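Exosome complex component Rrp41 (Archaeoglobus fulgidus, PDB 3M7N) probably degrades RNA in the 3'-to-5' direction as the catalytic subunit of the archaeal exosome, and can probably also add heteromeric RNA tails. Local coordinates at residues A108-M114 and V153-I159; V146-D150 and I237-Y241; M158-V162 and I229-Q233; A163-G169 and G183-M187. The protein carries 1 engineered substitution. One frame throughout, in Å; residues are numbered along the deposited sequence.

Interaction 1 (A108-M114 and V153-I159); sequences AFEAVIM and VPMKGMI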
loop_
_atom_site.group_PDB
_atom_site.type_symbol
_atom_site.label_atom_id
_atom_site.label_comp_id
_atom_site.label_asym_id
_atom_site.label_seq_id
_atom_site.Cartn_x
_atom_site.Cartn_y
_atom_site.Cartn_z
ATOM N N ALA E 108 -19.144 -5.570 -17.441
ATOM C CA ALA E 108 -19.704 -5.776 -18.775
ATOM C C ALA E 108 -18.848 -6.734 -19.587
ATOM O O ALA E 108 -19.358 -7.518 -20.389
ATOM C CB ALA E 108 -19.886 -4.434 -19.523
ATOM N N PHE E 109 -17.537 -6.687 -19.388
ATOM C CA PHE E 109 -16.668 -7.557 -20.174
ATOM C C PHE E 109 -16.464 -8.926 -19.548
ATOM O O PHE E 109 -16.201 -9.907 -20.260
ATOM C CB PHE E 109 -15.350 -6.859 -20.504
ATOM C CG PHE E 109 -15.499 -5.767 -21.528
ATOM C CD1 PHE E 109 -15.518 -4.438 -21.149
ATOM C CD2 PHE E 109 -15.672 -6.082 -22.879
ATOM C CE1 PHE E 109 -15.676 -3.426 -22.107
ATOM C CE2 PHE E 109 -15.819 -5.092 -23.821
ATOM C CZ PHE E 109 -15.822 -3.761 -23.439
ATOM N N GLU E 110 -16.592 -9.002 -18.219
ATOM C CA GLU E 110 -16.420 -10.282 -17.529
ATOM C C GLU E 110 -17.478 -11.214 -18.053
ATOM O O GLU E 110 -17.282 -12.419 -18.153
ATOM C CB GLU E 110 -16.561 -10.133 -16.012
ATOM C CG GLU E 110 -15.420 -9.363 -15.373
ATOM C CD GLU E 110 -15.485 -9.347 -13.856
ATOM O OE1 GLU E 110 -16.531 -8.949 -13.277
ATOM O OE2 GLU E 110 -14.475 -9.729 -13.238
ATOM N N ALA E 111 -18.604 -10.615 -18.413
ATOM C CA ALA E 111 -19.758 -11.336 -18.942
ATOM C C ALA E 111 -19.544 -11.903 -20.357
ATOM O O ALA E 111 -20.393 -12.628 -20.869
ATOM C CB ALA E 111 -20.989 -10.406 -18.917
ATOM N N VAL E 112 -18.411 -11.591 -20.981
ATOM C CA VAL E 112 -18.260 -11.833 -22.404
ATOM C C VAL E 112 -16.898 -12.391 -22.861
ATOM O O VAL E 112 -16.827 -13.193 -23.789
ATOM C CB VAL E 112 -18.628 -10.551 -23.168
ATOM C CG1 VAL E 112 -17.917 -10.478 -24.484
ATOM C CG2 VAL E 112 -20.142 -10.480 -23.354
ATOM N N ILE E 113 -15.821 -11.959 -22.222
ATOM C CA ILE E 113 -14.504 -12.514 -22.510
ATOM C C ILE E 113 -14.453 -13.969 -22.067
ATOM O O ILE E 113 -14.910 -14.306 -20.982
ATOM C CB ILE E 113 -13.383 -11.710 -21.790
ATOM C CG1 ILE E 113 -13.205 -10.343 -22.461
ATOM C CG2 ILE E 113 -12.088 -12.498 -21.769
ATOM C CD1 ILE E 113 -12.518 -9.291 -21.596
ATOM N N MET E 114 -13.927 -14.842 -22.917
ATOM C CA MET E 114 -13.747 -16.241 -22.528
ATOM C C MET E 114 -12.524 -16.389 -21.608
ATOM O O MET E 114 -11.461 -16.853 -22.018
ATOM C CB MET E 114 -13.640 -17.146 -23.761
ATOM C CG MET E 114 -14.850 -17.065 -24.684
ATOM S SD MET E 114 -14.667 -18.097 -26.151
ATOM C CE MET E 114 -14.632 -19.738 -25.419
ATOM N N VAL E 153 -8.615 -11.148 -28.364
ATOM C CA VAL E 153 -9.013 -11.946 -27.211
ATOM C C VAL E 153 -10.419 -12.507 -27.407
ATOM O O VAL E 153 -11.366 -11.767 -27.668
ATOM C CB VAL E 153 -8.829 -11.203 -25.869
ATOM C CG1 VAL E 153 -8.131 -9.884 -26.087
ATOM C CG2 VAL E 153 -10.138 -11.042 -25.126
ATOM N N PRO E 154 -10.540 -13.831 -27.315
ATOM C CA PRO E 154 -11.780 -14.563 -27.591
ATOM C C PRO E 154 -12.948 -14.032 -26.764
ATOM O O PRO E 154 -12.811 -13.816 -25.556
ATOM C CB PRO E 154 -11.430 -16.002 -27.196
ATOM C CG PRO E 154 -9.950 -16.085 -27.382
ATOM C CD PRO E 154 -9.434 -14.731 -26.954
ATOM N N MET E 155 -14.081 -13.817 -27.422
ATOM C CA MET E 155 -15.258 -13.226 -26.783
ATOM C C MET E 155 -16.528 -13.883 -27.316
ATOM O O MET E 155 -16.538 -14.410 -28.436
ATOM C CB MET E 155 -15.313 -11.714 -27.043
ATOM C CG MET E 155 -14.439 -10.866 -26.122
ATOM S SD MET E 155 -14.150 -9.180 -26.735
ATOM C CE MET E 155 -15.691 -8.341 -26.384
ATOM N N LYS E 156 -17.590 -13.867 -26.511
ATOM C CA LYS E 156 -18.879 -14.406 -26.933
ATOM C C LYS E 156 -19.416 -13.596 -28.110
ATOM O O LYS E 156 -20.067 -14.122 -28.996
ATOM C CB LYS E 156 -19.888 -14.349 -25.785
ATOM C CG LYS E 156 -19.772 -15.482 -24.786
ATOM C CD LYS E 156 -20.630 -15.206 -23.553
ATOM C CE LYS E 156 -20.358 -16.217 -22.442
ATOM N NZ LYS E 156 -21.160 -15.950 -21.208
ATOM N N GLY E 157 -19.141 -12.302 -28.093
ATOM C CA GLY E 157 -19.561 -11.412 -29.141
ATOM C C GLY E 157 -19.069 -10.027 -28.784
ATOM O O GLY E 157 -18.192 -9.874 -27.955
ATOM N N MET E 158 -19.653 -9.009 -29.387
ATOM C CA MET E 158 -19.184 -7.667 -29.176
ATOM C C MET E 158 -20.002 -6.910 -28.142
ATOM O O MET E 158 -21.135 -7.268 -27.829
ATOM C CB MET E 158 -19.174 -6.926 -30.510
ATOM C CG MET E 158 -17.911 -7.214 -31.324
ATOM S SD MET E 158 -16.803 -5.837 -31.051
ATOM C CE MET E 158 -18.065 -4.607 -30.718
ATOM N N ILE E 159 -19.414 -5.852 -27.619
ATOM C CA ILE E 159 -20.074 -5.048 -26.635
ATOM C C ILE E 159 -20.347 -3.712 -27.295
ATOM O O ILE E 159 -19.448 -3.094 -27.857
ATOM C CB ILE E 159 -19.173 -4.872 -25.383
ATOM C CG1 ILE E 159 -19.162 -6.154 -24.545
ATOM C CG2 ILE E 159 -19.642 -3.719 -24.546
ATOM C CD1 ILE E 159 -20.525 -6.526 -23.954
HETATM O O HOH W 1 -21.543 -14.089 -19.219
#
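Ile113 and Met155 form a single backbone bridge with their CA atoms 4.4 Å apart, near the C-terminal end of helix 96-110 and just before strand 158-167. Two hydrogen bonds flank it. Lys156 N gives its hydrogen to Val112 O at 2.9 Å, and Met114 N reaches Pro154 O at 3.0 Å in a nearly straight bond (171°), although the donor stands above the carbonyl plane of Pro154. Val112 O also receives the CA-H of Met155. In this protein of the RNase PH family the bridge ties the exit of helix 96-110 to the link between helix 136-150 and strand 158-167. Helix 136-150 covers Phe109 through Leu141 and Leu148, while Leu232 of the neighbouring exonuclease 2 subunit packs on Ala111 and Val112. Along the strand side, Ile159 lays CG1 against Phe109 CE2 at 3.6 Å. The Met155 chain bends at its last torsion (chi3 77°), which brings the CE methyl to the edge of the Phe109 ring, near its plane, and against Val112 CG1 at 3.6 Å. CG of the same methionine rests on Ile113 CG1, which also meets Val153 CG2. At the more open margin the Lys156 chain runs extended past the Val112 carbonyl; its NZ makes a weak hydrogen bond to Ala111 O and donates to a water. The Met114 side chain crosses Pro154 at about a right angle, SD 4.0 Å from Pro154 CB.

Interaction 2 (V146-D150 and I237-Y241); sequences VALVD and ILRRY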
loop_
_atom_site.group_PDB
_atom_site.type_symbol
_atom_site.label_atom_id
_atom_site.label_comp_id
_atom_site.label_asym_id
_atom_site.label_seq_id
_atom_site.Cartn_x
_atom_site.Cartn_y
_atom_site.Cartn_z
ATOM N N VAL E 146 -13.701 -2.696 -29.309
ATOM C CA VAL E 146 -12.899 -2.665 -30.533
ATOM C C VAL E 146 -11.466 -3.090 -30.207
ATOM O O VAL E 146 -10.921 -3.990 -30.859
ATOM C CB VAL E 146 -12.929 -1.278 -31.241
ATOM C CG1 VAL E 146 -11.869 -1.206 -32.343
ATOM C CG2 VAL E 146 -14.295 -1.013 -31.816
ATOM N N ALA E 147 -10.884 -2.475 -29.170
ATOM C CA ALA E 147 -9.517 -2.813 -28.744
ATOM C C ALA E 147 -9.359 -4.292 -28.389
ATOM O O ALA E 147 -8.361 -4.932 -28.742
ATOM C CB ALA E 147 -9.054 -1.923 -27.585
ATOM N N LEU E 148 -10.348 -4.833 -27.687
ATOM C CA LEU E 148 -10.326 -6.249 -27.344
ATOM C C LEU E 148 -10.296 -7.100 -28.605
ATOM O O LEU E 148 -9.516 -8.055 -28.700
ATOM C CB LEU E 148 -11.511 -6.619 -26.443
ATOM C CG LEU E 148 -11.391 -6.152 -24.976
ATOM C CD1 LEU E 148 -12.696 -6.295 -24.218
ATOM C CD2 LEU E 148 -10.263 -6.884 -24.244
ATOM N N VAL E 149 -11.113 -6.742 -29.592
ATOM C CA VAL E 149 -11.150 -7.538 -30.811
ATOM C C VAL E 149 -9.845 -7.402 -31.572
ATOM O O VAL E 149 -9.325 -8.375 -32.102
ATOM C CB VAL E 149 -12.352 -7.177 -31.722
ATOM C CG1 VAL E 149 -12.254 -7.922 -33.043
ATOM C CG2 VAL E 149 -13.661 -7.519 -31.024
ATOM N N ASP E 150 -9.318 -6.182 -31.590
ATOM C CA ASP E 150 -8.048 -5.883 -32.237
ATOM C C ASP E 150 -6.916 -6.724 -31.623
ATOM O O ASP E 150 -6.009 -7.175 -32.326
ATOM C CB ASP E 150 -7.757 -4.381 -32.133
ATOM C CG ASP E 150 -6.478 -3.963 -32.872
ATOM O OD1 ASP E 150 -5.738 -3.098 -32.351
ATOM O OD2 ASP E 150 -6.216 -4.478 -33.976
ATOM N N ILE E 237 -13.071 -2.777 -37.653
ATOM C CA ILE E 237 -12.316 -4.020 -37.541
ATOM C C ILE E 237 -12.069 -4.645 -38.920
ATOM O O ILE E 237 -11.030 -5.259 -39.166
ATOM C CB ILE E 237 -13.033 -5.019 -36.601
ATOM C CG1 ILE E 237 -12.952 -4.544 -35.137
ATOM C CG2 ILE E 237 -12.441 -6.404 -36.729
ATOM C CD1 ILE E 237 -11.530 -4.660 -34.518
ATOM N N LEU E 238 -13.026 -4.478 -39.825
ATOM C CA LEU E 238 -12.865 -4.960 -41.186
ATOM C C LEU E 238 -11.635 -4.270 -41.816
ATOM O O LEU E 238 -10.791 -4.903 -42.453
ATOM C CB LEU E 238 -14.147 -4.677 -41.975
ATOM C CG LEU E 238 -14.410 -5.286 -43.363
ATOM C CD1 LEU E 238 -13.802 -4.430 -44.449
ATOM C CD2 LEU E 238 -13.928 -6.722 -43.474
ATOM N N ARG E 239 -11.539 -2.964 -41.618
ATOM C CA ARG E 239 -10.418 -2.198 -42.140
ATOM C C ARG E 239 -9.098 -2.754 -41.617
ATOM O O ARG E 239 -8.162 -2.973 -42.381
ATOM C CB ARG E 239 -10.576 -0.724 -41.773
ATOM C CG ARG E 239 -11.087 0.122 -42.923
ATOM C CD ARG E 239 -12.064 1.190 -42.471
ATOM N NE ARG E 239 -11.592 1.880 -41.280
ATOM C CZ ARG E 239 -12.394 2.478 -40.406
ATOM N NH1 ARG E 239 -13.710 2.465 -40.595
ATOM N NH2 ARG E 239 -11.882 3.078 -39.343
ATOM N N ARG E 240 -9.045 -2.986 -40.309
ATOM C CA ARG E 240 -7.888 -3.574 -39.667
ATOM C C ARG E 240 -7.579 -4.940 -40.269
ATOM O O ARG E 240 -6.419 -5.305 -40.472
ATOM C CB ARG E 240 -8.150 -3.712 -38.167
ATOM C CG ARG E 240 -7.130 -4.549 -37.430
ATOM C CD ARG E 240 -5.735 -3.978 -37.617
ATOM N NE ARG E 240 -4.750 -4.754 -36.873
ATOM C CZ ARG E 240 -3.445 -4.541 -36.939
ATOM N NH1 ARG E 240 -2.625 -5.292 -36.234
ATOM N NH2 ARG E 240 -2.965 -3.577 -37.718
ATOM N N TYR E 241 -8.629 -5.703 -40.538
ATOM C CA TYR E 241 -8.479 -6.999 -41.184
ATOM C C TYR E 241 -7.794 -6.862 -42.543
ATOM O O TYR E 241 -6.920 -7.650 -42.889
ATOM C CB TYR E 241 -9.848 -7.640 -41.318
ATOM C CG TYR E 241 -9.924 -8.923 -42.102
ATOM C CD1 TYR E 241 -9.426 -10.111 -41.590
ATOM C CD2 TYR E 241 -10.575 -8.961 -43.340
ATOM C CE1 TYR E 241 -9.538 -11.300 -42.305
ATOM C CE2 TYR E 241 -10.690 -10.142 -44.060
ATOM C CZ TYR E 241 -10.173 -11.307 -43.538
ATOM O OH TYR E 241 -10.300 -12.475 -44.256
#
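Ile237 reaches from helix 212-248 into the side of helix 136-150, where Val146, Val149 and Asp150 receive it. The two segments run nearly parallel, at 23°, with axes 10.9 Å apart, a wide spacing that this side chain spans. From CB, which points at the partner helix, the isoleucine divides. CG2 turns to Val149 CG1 at 4.0 Å. CG1 lies beside the backbone N (chi1 -71°) and also faces Val149 CG1, and the second bend carries CD1 deepest. That methyl packs 3.7 Å from Val149 CG1, touches Val146 CG1, and covers the Val146 carbonyl, with CD1 3.8 Å from Val146 O, next to the intrahelical hydrogen bond from Asp150 N. An alanine here would take away both branches and is likely to leave a gap between the helices, with Val149 CG1 losing its main partner across the contact. One turn along, Arg240 and Asp150 add a salt bridge, Arg240 NE to Asp150 OD2 at 3.3 Å, with guanidinium and carboxylate planes 82° apart, so the two groups do not pair flat. The other oxygen, Asp150 OD1, accepts from Ser42 N, which fixes the carboxylate from the sheet side. Ala147, on another side of its helix, packs on Ala54 and Val56 of strand 50-60. Helix 136-150 is thus sandwiched between the five-stranded mixed sheet and the long C-terminal helix, a layered alpha/beta arrangement belonging to the RNase PH fold.

Interaction 3 (M158-V162 and I229-Q233); sequences MITSV and IYEMQ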
loop_
_atom_site.group_PDB
_atom_site.type_symbol
_atom_site.label_atom_id
_atom_site.label_comp_id
_atom_site.label_asym_id
_atom_site.label_seq_id
_atom_site.Cartn_x
_atom_site.Cartn_y
_atom_site.Cartn_z
ATOM N N MET E 158 -19.653 -9.009 -29.387
ATOM C CA MET E 158 -19.184 -7.667 -29.176
ATOM C C MET E 158 -20.002 -6.910 -28.142
ATOM O O MET E 158 -21.135 -7.268 -27.829
ATOM C CB MET E 158 -19.174 -6.926 -30.510
ATOM C CG MET E 158 -17.911 -7.214 -31.324
ATOM S SD MET E 158 -16.803 -5.837 -31.051
ATOM C CE MET E 158 -18.065 -4.607 -30.718
ATOM N N ILE E 159 -19.414 -5.852 -27.619
ATOM C CA ILE E 159 -20.074 -5.048 -26.635
ATOM C C ILE E 159 -20.347 -3.712 -27.295
ATOM O O ILE E 159 -19.448 -3.094 -27.857
ATOM C CB ILE E 159 -19.173 -4.872 -25.383
ATOM C CG1 ILE E 159 -19.162 -6.154 -24.545
ATOM C CG2 ILE E 159 -19.642 -3.719 -24.546
ATOM C CD1 ILE E 159 -20.525 -6.526 -23.954
ATOM N N THR E 160 -21.591 -3.265 -27.241
ATOM C CA THR E 160 -21.941 -2.028 -27.901
ATOM C C THR E 160 -22.785 -1.197 -26.950
ATOM O O THR E 160 -23.640 -1.716 -26.228
ATOM C CB THR E 160 -22.689 -2.296 -29.253
ATOM O OG1 THR E 160 -21.937 -3.227 -30.050
ATOM C CG2 THR E 160 -22.902 -0.993 -30.029
ATOM N N SER E 161 -22.571 0.100 -26.956
ATOM C CA SER E 161 -23.087 0.890 -25.867
ATOM C C SER E 161 -23.589 2.255 -26.321
ATOM O O SER E 161 -22.940 2.919 -27.130
ATOM C CB SER E 161 -21.977 1.022 -24.801
ATOM O OG SER E 161 -22.339 1.922 -23.773
ATOM N N VAL E 162 -24.748 2.656 -25.801
ATOM C CA VAL E 162 -25.251 4.017 -25.933
ATOM C C VAL E 162 -26.137 4.348 -24.742
ATOM O O VAL E 162 -26.704 3.458 -24.118
ATOM C CB VAL E 162 -26.227 4.190 -27.137
ATOM C CG1 VAL E 162 -25.912 5.460 -27.917
ATOM C CG2 VAL E 162 -26.257 2.972 -28.005
ATOM N N ILE E 229 -24.233 1.808 -34.165
ATOM C CA ILE E 229 -22.847 1.870 -33.693
ATOM C C ILE E 229 -22.120 0.561 -33.970
ATOM O O ILE E 229 -20.970 0.552 -34.418
ATOM C CB ILE E 229 -22.787 2.158 -32.189
ATOM C CG1 ILE E 229 -23.415 3.507 -31.878
ATOM C CG2 ILE E 229 -21.343 2.107 -31.656
ATOM C CD1 ILE E 229 -23.520 3.761 -30.408
ATOM N N TYR E 230 -22.793 -0.551 -33.704
ATOM C CA TYR E 230 -22.143 -1.835 -33.884
ATOM C C TYR E 230 -21.582 -2.027 -35.297
ATOM O O TYR E 230 -20.456 -2.514 -35.463
ATOM C CB TYR E 230 -23.091 -2.962 -33.558
ATOM C CG TYR E 230 -22.570 -4.267 -34.059
ATOM C CD1 TYR E 230 -21.561 -4.938 -33.374
ATOM C CD2 TYR E 230 -23.054 -4.820 -35.235
ATOM C CE1 TYR E 230 -21.062 -6.129 -33.835
ATOM C CE2 TYR E 230 -22.568 -6.009 -35.707
ATOM C CZ TYR E 230 -21.570 -6.666 -35.001
ATOM O OH TYR E 230 -21.075 -7.860 -35.468
ATOM N N GLU E 231 -22.365 -1.660 -36.317
ATOM C CA GLU E 231 -21.870 -1.748 -37.686
ATOM C C GLU E 231 -20.629 -0.876 -37.880
ATOM O O GLU E 231 -19.733 -1.243 -38.631
ATOM C CB GLU E 231 -22.963 -1.422 -38.723
ATOM C CG GLU E 231 -23.931 -2.607 -38.993
ATOM C CD GLU E 231 -23.256 -3.848 -39.612
ATOM O OE1 GLU E 231 -22.387 -3.706 -40.511
ATOM O OE2 GLU E 231 -23.619 -4.977 -39.211
ATOM N N MET E 232 -20.558 0.261 -37.190
ATOM C CA MET E 232 -19.333 1.068 -37.257
ATOM C C MET E 232 -18.116 0.312 -36.693
ATOM O O MET E 232 -17.014 0.377 -37.251
ATOM C CB MET E 232 -19.509 2.423 -36.571
ATOM C CG MET E 232 -20.710 3.202 -37.086
ATOM S SD MET E 232 -20.977 4.800 -36.274
ATOM C CE MET E 232 -22.738 5.013 -36.544
ATOM N N GLN E 233 -18.345 -0.427 -35.612
ATOM C CA GLN E 233 -17.301 -1.172 -34.937
ATOM C C GLN E 233 -16.829 -2.259 -35.880
ATOM O O GLN E 233 -15.629 -2.539 -36.002
ATOM C CB GLN E 233 -17.827 -1.807 -33.631
ATOM C CG GLN E 233 -18.154 -0.819 -32.490
ATOM C CD GLN E 233 -18.831 -1.507 -31.278
ATOM O OE1 GLN E 233 -18.383 -1.366 -30.129
ATOM N NE2 GLN E 233 -19.887 -2.271 -31.543
#
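Met158 opens the strand by setting CB near the plane of the Tyr230 ring, at its edge, 3.9 Å from Tyr230 CE1, and its CG follows against the same ring atom. Ile159 points its side chain to the other face of the strand, toward Val112. Thr160 lies closest to the helix backbone: CG2, anti to the backbone N, meets Ile229 CB at 3.8 Å, while OG1 sits at the edge of the Tyr230 ring, 3.7 Å from Tyr230 CB. Here the long C-terminal helix 212-248 covers one face of the four-stranded antiparallel sheet; over residues 229-233 its axis passes 8.7 Å from that of 158-162, at 135°. The neighbouring strand 185-194 holds Met158, Thr160 and Val162 by backbone hydrogen bonds to Ile193, Phe191 and Phe189. Ser161 directs CB away from the helix, and its OG bonds to Phe189 O, yet its carbonyl is touched by the Ile229 CD1 methyl, 3.4 Å from Ser161 O. Val162 then receives the same methyl between its two branches, Val162 CG2 lying 3.7 Å and Val162 CG1 3.8 Å from Ile229 CD1.

Interaction 4 (A163-G169 and G183-M187); sequences AVGKADG and GEADM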
loop_
_atom_site.group_PDB
_atom_site.type_symbol
_atom_site.label_atom_id
_atom_site.label_comp_id
_atom_site.label_asym_id
_atom_site.label_seq_id
_atom_site.Cartn_x
_atom_site.Cartn_y
_atom_site.Cartn_z
ATOM N N ALA E 163 -26.319 5.635 -24.487
ATOM C CA ALA E 163 -27.273 6.088 -23.491
ATOM C C ALA E 163 -28.518 6.662 -24.175
ATOM O O ALA E 163 -28.456 7.160 -25.292
ATOM C CB ALA E 163 -26.647 7.154 -22.583
ATOM N N VAL E 164 -29.652 6.577 -23.494
ATOM C CA VAL E 164 -30.829 7.294 -23.923
ATOM C C VAL E 164 -31.061 8.339 -22.862
ATOM O O VAL E 164 -30.966 8.039 -21.667
ATOM C CB VAL E 164 -32.063 6.375 -24.022
ATOM C CG1 VAL E 164 -33.346 7.205 -24.029
ATOM C CG2 VAL E 164 -31.972 5.489 -25.262
ATOM N N GLY E 165 -31.336 9.565 -23.292
ATOM C CA GLY E 165 -31.664 10.639 -22.377
ATOM C C GLY E 165 -33.149 10.933 -22.415
ATOM O O GLY E 165 -33.918 10.284 -23.115
ATOM N N LYS E 166 -33.557 11.918 -21.636
ATOM C CA LYS E 166 -34.923 12.370 -21.669
ATOM C C LYS E 166 -34.897 13.882 -21.562
ATOM O O LYS E 166 -34.356 14.435 -20.604
ATOM C CB LYS E 166 -35.746 11.745 -20.543
ATOM C CG LYS E 166 -37.204 12.213 -20.535
ATOM C CD LYS E 166 -38.021 11.487 -19.485
ATOM C CE LYS E 166 -39.197 12.300 -19.000
ATOM N NZ LYS E 166 -39.893 11.529 -17.932
ATOM N N ALA E 167 -35.466 14.542 -22.566
ATOM C CA ALA E 167 -35.420 15.993 -22.668
ATOM C C ALA E 167 -36.794 16.556 -23.018
ATOM O O ALA E 167 -37.458 16.076 -23.939
ATOM C CB ALA E 167 -34.386 16.406 -23.696
ATOM N N ASP E 168 -37.227 17.560 -22.257
ATOM C CA ASP E 168 -38.547 18.158 -22.449
ATOM C C ASP E 168 -39.607 17.094 -22.555
ATOM O O ASP E 168 -40.553 17.238 -23.318
ATOM C CB ASP E 168 -38.592 18.990 -23.721
ATOM C CG ASP E 168 -37.699 20.209 -23.653
ATOM O OD1 ASP E 168 -37.367 20.742 -24.731
ATOM O OD2 ASP E 168 -37.332 20.640 -22.538
ATOM N N GLY E 169 -39.443 16.014 -21.808
ATOM C CA GLY E 169 -40.449 14.974 -21.777
ATOM C C GLY E 169 -40.249 13.961 -22.879
ATOM O O GLY E 169 -40.972 12.975 -22.962
ATOM N N GLY E 183 -31.642 17.891 -18.736
ATOM C CA GLY E 183 -32.699 16.944 -19.057
ATOM C C GLY E 183 -33.350 16.317 -17.831
ATOM O O GLY E 183 -33.153 16.770 -16.706
ATOM N N GLU E 184 -34.127 15.264 -18.040
ATOM C CA GLU E 184 -34.884 14.672 -16.949
ATOM C C GLU E 184 -34.360 13.289 -16.569
ATOM O O GLU E 184 -34.717 12.744 -15.517
ATOM C CB GLU E 184 -36.365 14.575 -17.321
ATOM C CG GLU E 184 -37.111 15.901 -17.336
ATOM C CD GLU E 184 -37.260 16.479 -18.732
ATOM O OE1 GLU E 184 -37.732 15.759 -19.641
ATOM O OE2 GLU E 184 -36.903 17.661 -18.927
ATOM N N ALA E 185 -33.525 12.714 -17.427
ATOM C CA ALA E 185 -33.038 11.372 -17.183
ATOM C C ALA E 185 -31.854 11.011 -18.076
ATOM O O ALA E 185 -31.689 11.562 -19.151
ATOM C CB ALA E 185 -34.168 10.371 -17.345
ATOM N N ASP E 186 -31.027 10.084 -17.617
ATOM C CA ASP E 186 -29.876 9.643 -18.382
ATOM C C ASP E 186 -29.663 8.158 -18.110
ATOM O O ASP E 186 -29.583 7.722 -16.954
ATOM C CB ASP E 186 -28.641 10.468 -18.001
ATOM C CG ASP E 186 -27.407 10.099 -18.820
ATOM O OD1 ASP E 186 -26.289 10.203 -18.281
ATOM O OD2 ASP E 186 -27.548 9.689 -19.991
ATOM N N MET E 187 -29.574 7.371 -19.175
ATOM C CA MET E 187 -29.604 5.928 -19.021
ATOM C C MET E 187 -28.689 5.186 -20.000
ATOM O O MET E 187 -29.114 4.754 -21.076
ATOM C CB MET E 187 -31.041 5.444 -19.135
ATOM C CG MET E 187 -31.231 3.966 -18.859
ATOM S SD MET E 187 -32.979 3.529 -18.912
ATOM C CE MET E 187 -32.867 1.757 -18.677
#
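Gly183, the first residue to leave the helical conformation after helix 177-182, passes close beneath the Lys166 carbonyl; a side chain at this position would collide with Lys166 O. Glu184 N then binds that oxygen in a short, straight hydrogen bond of 2.7 Å. The Glu184 side chain, bent at its second torsion (chi2 99°), swings its carboxylate onto the turn Asp168-Gly169: OE1 accepts from Gly169 N at 2.8 Å on its syn side, and OE2 takes a weak bond from Asp168 N. A glutamine here removes the charge and one of the oxygens, and would probably leave the N-H of either Asp168 or Gly169 without its acceptor. Lys166 lays its extended chain across Glu184 at about a right angle, its NZ salt-bridged to Glu214. The turn is of type I' and closes the hairpin of strands 158-167 and 170-173, whose longer strand pairs antiparallel with strand 185-194. Ala185 puts CB against Lys166 CB at 3.8 Å. Asp186 faces Gly165 as a non-hydrogen-bonded pair; its OD2 lies 3.7 Å from Ala163 CB, and the residue packs on a phosphate of the bound RNA. Met187 forms a hydrogen-bonded pair with Val164, Met187 N to Val164 O at 2.9 Å.

Strand 158-167 threads interactions 1, 3 and 4 in sequence, and helix 212-248 joins interaction 3 to interaction 2. Met158 and Ile159 belong to both interactions 1 and 3. Interactions 1 and 2 meet at Leu148, whose CB packs on Met155 SD and whose carbonyl O probably accepts from Val153 N at 3.2 Å. Val149 closes the circle, its CG2 3.6 Å from Met158 SD. Interaction 4 stands apart, its centre 32 Å from that of interaction 2 and on the opposite side of the chain's centre. It is the one beside the bound RNA, with nearest atoms about 4 Å away, against about 10, 16 and 19 Å for interactions 3, 1 and 2.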